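Local coordinates for glutamic acid/alanine-rich protein (Trypanosoma congolense, PDB 2Y44), which is a coiled-coil surface protein of the parasite, present here as its helical ectodomain and probably forming part of the coat on the trypanosome cell, at residues A[13-16]-A[17-20]; A[139-142]-A[143-147]. All coordinates share one frame; numbering follows the deposited sequence.

Interaction 1: A[13-16]-A[17-20]; sequences RQLR and ALET
The flat groups that meet between 13-16 and 17-20 are peptide carbonyls, and both bonded donors stand over their faces: the N of A17 lies 64° out of the carbonyl plane of Q14, and the N of L18 approaches L15 in much the same way. The A17 N to Q14 O bond measures 3.0 Å; that from L18 N to L15 O is longer at 3.2 Å but nearly straight, with 170° at the hydrogen. Both span i to i+3, so the chain is wound tightly here. Water completes the next two links. One water donates to L15 O (2.8 Å) and accepts from E19 N, which gives this carbonyl two donors; a second lies between R16 O and T20 N, although its 2.5 Å distance to R16 O is shorter than usual.

Side-chain carbons of A17 and L18 also lie against these carbonyls. The CB of A17 rests 3.5 Å from Q14 O, and the isobutyl group of L18 covers L15 O with its CG. CG beside the backbone N (chi1 -62°) turns L18 back over the preceding turn, where its CD1 lies 4.0 Å from CD2 of L15, the two isobutyl groups running alongside each other in a common direction. I96 of helix 57-107 and F138 of helix 131-144 pack on L15. The polar ends turn elsewhere: R16 forms a salt bridge with D100 and bonds to the carbonyl of C122, R13 reaches T123, and Q14 reaches S133. Two i to i+3 bonds followed by two water-bridged i to i+4 pairs mark a water-inserted kink, where helix 2-16 passes into helix 18-53.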
loop_
_atom_site.group_PDB
_atom_site.type_symbol
_atom_site.label_atom_id
_atom_site.label_comp_id
_atom_site.label_asym_id
_atom_site.label_seq_id
_atom_site.Cartn_x
_atom_site.Cartn_y
_atom_site.Cartn_z
ATOM N N ARG A 13 -3.034 -14.350 7.028
ATOM C CA ARG A 13 -2.538 -13.166 7.809
ATOM C C ARG A 13 -2.103 -12.015 6.907
ATOM O O ARG A 13 -2.317 -10.829 7.218
ATOM C CB ARG A 13 -1.375 -13.580 8.729
ATOM C CG ARG A 13 -1.829 -14.528 9.857
ATOM C CD ARG A 13 -1.295 -14.024 11.181
ATOM N NE ARG A 13 -1.855 -14.710 12.349
ATOM C CZ ARG A 13 -1.312 -15.784 12.921
ATOM N NH1 ARG A 13 -0.234 -16.358 12.387
ATOM N NH2 ARG A 13 -1.826 -16.251 14.053
ATOM N N GLN A 14 -1.469 -12.362 5.784
ATOM C CA GLN A 14 -1.168 -11.374 4.737
ATOM C C GLN A 14 -2.422 -10.705 4.181
ATOM O O GLN A 14 -2.502 -9.482 4.131
ATOM C CB GLN A 14 -0.311 -11.997 3.610
ATOM C CG GLN A 14 1.021 -12.561 4.086
ATOM C CD GLN A 14 2.057 -11.480 4.405
ATOM O OE1 GLN A 14 2.703 -11.497 5.470
ATOM N NE2 GLN A 14 2.235 -10.560 3.488
ATOM N N LEU A 15 -3.393 -11.505 3.732
ATOM C CA LEU A 15 -4.657 -10.982 3.260
ATOM C C LEU A 15 -5.356 -10.094 4.308
ATOM O O LEU A 15 -5.851 -9.012 4.003
ATOM C CB LEU A 15 -5.575 -12.129 2.832
ATOM C CG LEU A 15 -5.119 -12.944 1.616
ATOM C CD1 LEU A 15 -6.035 -14.137 1.411
ATOM C CD2 LEU A 15 -4.999 -12.081 0.342
ATOM N N ARG A 16 -5.439 -10.567 5.547
ATOM C CA ARG A 16 -6.060 -9.760 6.596
ATOM C C ARG A 16 -5.370 -8.408 6.858
ATOM O O ARG A 16 -5.979 -7.491 7.438
ATOM C CB ARG A 16 -6.114 -10.561 7.915
ATOM C CG ARG A 16 -6.946 -11.804 7.796
ATOM C CD ARG A 16 -6.674 -12.696 8.980
ATOM N NE ARG A 16 -7.328 -14.000 8.878
ATOM C CZ ARG A 16 -7.000 -15.038 9.657
ATOM N NH1 ARG A 16 -5.991 -14.935 10.544
ATOM N NH2 ARG A 16 -7.616 -16.202 9.503
ATOM N N ALA A 17 -4.138 -8.258 6.384
ATOM C CA ALA A 17 -3.363 -7.058 6.656
ATOM C C ALA A 17 -3.548 -6.002 5.566
ATOM O O ALA A 17 -3.091 -4.887 5.740
ATOM C CB ALA A 17 -1.875 -7.382 6.854
ATOM N N LEU A 18 -4.223 -6.346 4.456
ATOM C CA LEU A 18 -4.235 -5.446 3.292
ATOM C C LEU A 18 -5.031 -4.158 3.545
ATOM O O LEU A 18 -4.645 -3.111 3.075
ATOM C CB LEU A 18 -4.774 -6.124 2.032
ATOM C CG LEU A 18 -4.023 -7.332 1.462
ATOM C CD1 LEU A 18 -4.866 -8.039 0.395
ATOM C CD2 LEU A 18 -2.668 -6.912 0.949
ATOM N N GLU A 19 -6.179 -4.249 4.219
ATOM C CA GLU A 19 -6.940 -3.012 4.522
ATOM C C GLU A 19 -6.082 -2.008 5.339
ATOM O O GLU A 19 -5.984 -0.820 4.997
ATOM C CB GLU A 19 -8.254 -3.349 5.263
ATOM C CG GLU A 19 -9.228 -2.192 5.304
ATOM C CD GLU A 19 -10.641 -2.632 5.649
ATOM O OE1 GLU A 19 -10.840 -3.790 6.116
ATOM O OE2 GLU A 19 -11.549 -1.792 5.479
ATOM N N THR A 20 -5.404 -2.503 6.359
ATOM C CA THR A 20 -4.557 -1.650 7.176
ATOM C C THR A 20 -3.396 -1.103 6.357
ATOM O O THR A 20 -3.092 0.070 6.441
ATOM C CB THR A 20 -4.076 -2.382 8.405
ATOM O OG1 THR A 20 -5.209 -2.605 9.253
ATOM C CG2 THR A 20 -3.049 -1.556 9.162
HETATM O O HOH W 1 -7.535 -6.803 4.580
HETATM O O HOH W 2 -6.218 -4.975 7.753
#

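Interaction 2: A[139-142]-A[143-147]; sequences DALA and ELLPD
E143 folds back along the helix over the D139 carbonyl, while L141 and L145 meet through their methyl ends one turn apart. In E143, CG lies anti to the carbonyl carbon (chi1 -73°), which sets it 3.1 Å from D139 O, and the extended chain beyond it runs back so that CD lies 3.2 Å from the same oxygen. That oxygen also accepts the backbone N of E143 at 2.9 Å, with the donor tilted 25° from the carbonyl plane. Backbone and side chain of E143 thus both crowd one carbonyl.

L141 has CG anti to its own N (chi1 -175°), and its isobutyl group passes that of L145 at a slant, L141 CD1 to L145 CD1 3.9 Å. L144 instead places CG 3.6 Å from A140 O. Helical bonding fades here: L144 N makes weak bonds to both A140 O and L141 O, and the L145 N to A142 O bond, 3.1 Å, already spans i to i+3. P146, which has no N-H to give, follows.

I152 of helix 149-183 touches both A142 and L145. The carboxylates of D139 and E143 stay 5.2 Å apart between OD2 and OE2, and D139 pairs through OD1 with R153 of helix 149-183. That salt bridge probably eases any repulsion between the two acids near this weakly bonded helix end.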
loop_
_atom_site.group_PDB
_atom_site.type_symbol
_atom_site.label_atom_id
_atom_site.label_comp_id
_atom_site.label_asym_id
_atom_site.label_seq_id
_atom_site.Cartn_x
_atom_site.Cartn_y
_atom_site.Cartn_z
ATOM N N ASP A 139 3.623 -17.799 -2.957
ATOM C CA ASP A 139 4.641 -18.766 -3.489
ATOM C C ASP A 139 4.752 -20.018 -2.587
ATOM O O ASP A 139 4.848 -21.157 -3.056
ATOM C CB ASP A 139 6.038 -18.119 -3.584
ATOM C CG ASP A 139 6.219 -17.236 -4.832
ATOM O OD1 ASP A 139 5.331 -17.229 -5.703
ATOM O OD2 ASP A 139 7.275 -16.565 -4.911
ATOM N N ALA A 140 4.788 -19.797 -1.271
ATOM C CA ALA A 140 4.981 -20.887 -0.322
ATOM C C ALA A 140 3.806 -21.831 -0.367
ATOM O O ALA A 140 3.990 -23.052 -0.390
ATOM C CB ALA A 140 5.162 -20.322 1.113
ATOM N N LEU A 141 2.609 -21.253 -0.418
ATOM C CA LEU A 141 1.403 -22.073 -0.538
ATOM C C LEU A 141 1.350 -22.835 -1.882
ATOM O O LEU A 141 1.103 -24.035 -1.903
ATOM C CB LEU A 141 0.144 -21.239 -0.330
ATOM C CG LEU A 141 -1.176 -22.042 -0.309
ATOM C CD1 LEU A 141 -1.207 -23.115 0.838
ATOM C CD2 LEU A 141 -2.330 -21.019 -0.126
ATOM N N ALA A 142 1.715 -22.154 -2.963
ATOM C CA ALA A 142 1.756 -22.774 -4.296
ATOM C C ALA A 142 2.710 -23.968 -4.322
ATOM O O ALA A 142 2.439 -25.030 -4.945
ATOM C CB ALA A 142 2.138 -21.756 -5.361
ATOM N N GLU A 143 3.837 -23.814 -3.650
ATOM C CA GLU A 143 4.854 -24.867 -3.613
ATOM C C GLU A 143 4.389 -26.166 -2.971
ATOM O O GLU A 143 4.853 -27.238 -3.360
ATOM C CB GLU A 143 6.123 -24.350 -2.902
ATOM C CG GLU A 143 6.902 -23.346 -3.770
ATOM C CD GLU A 143 7.743 -22.395 -2.947
ATOM O OE1 GLU A 143 7.955 -22.687 -1.749
ATOM O OE2 GLU A 143 8.307 -21.439 -3.534
ATOM N N LEU A 144 3.470 -26.078 -1.993
ATOM C CA LEU A 144 2.926 -27.278 -1.342
ATOM C C LEU A 144 1.866 -28.015 -2.185
ATOM O O LEU A 144 1.504 -29.161 -1.860
ATOM C CB LEU A 144 2.286 -26.933 0.017
ATOM C CG LEU A 144 3.240 -26.270 1.029
ATOM C CD1 LEU A 144 2.574 -26.137 2.423
ATOM C CD2 LEU A 144 4.523 -27.091 1.129
ATOM N N LEU A 145 1.308 -27.318 -3.171
ATOM C CA LEU A 145 0.185 -27.813 -3.927
ATOM C C LEU A 145 0.443 -27.772 -5.431
ATOM O O LEU A 145 -0.111 -26.920 -6.135
ATOM C CB LEU A 145 -1.060 -26.986 -3.567
ATOM C CG LEU A 145 -1.346 -27.056 -2.065
ATOM C CD1 LEU A 145 -2.233 -25.905 -1.644
ATOM C CD2 LEU A 145 -2.043 -28.384 -1.748
ATOM N N PRO A 146 1.323 -28.661 -5.919
ATOM C CA PRO A 146 1.738 -28.526 -7.323
ATOM C C PRO A 146 0.579 -28.608 -8.312
ATOM O O PRO A 146 0.595 -27.926 -9.329
ATOM C CB PRO A 146 2.685 -29.717 -7.525
ATOM C CG PRO A 146 3.334 -29.920 -6.153
ATOM C CD PRO A 146 2.170 -29.620 -5.163
ATOM N N ASP A 147 -0.446 -29.403 -8.008
ATOM C CA ASP A 147 -1.616 -29.462 -8.910
ATOM C C ASP A 147 -2.355 -28.122 -9.031
ATOM O O ASP A 147 -2.967 -27.828 -10.059
ATOM C CB ASP A 147 -2.581 -30.563 -8.472
ATOM C CG ASP A 147 -2.138 -31.937 -8.926
ATOM O OD1 ASP A 147 -1.385 -32.022 -9.926
ATOM O OD2 ASP A 147 -2.526 -32.926 -8.267
#

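Interaction 1 and interaction 2 come in series along the chain and do not touch: their centres are 20 Å apart and their nearest atoms about 8 Å. Helix 131-144 connects them, since its residues S133, L134, A137 and F138 meet Q14, L15 or L18, while its last residues, with the turn that follows, form interaction 2. Helix 2-16 does the same in the other direction, its residues E3, E4 and T7 touching A140, L144 or L145. The centre of interaction 1 is about 10 Å from the centre of the chain, that of interaction 2 about 25 Å, at the surface. A glycerol, probably from the crystallisation liquor, sits about 4 Å from the R16 side chain of interaction 1.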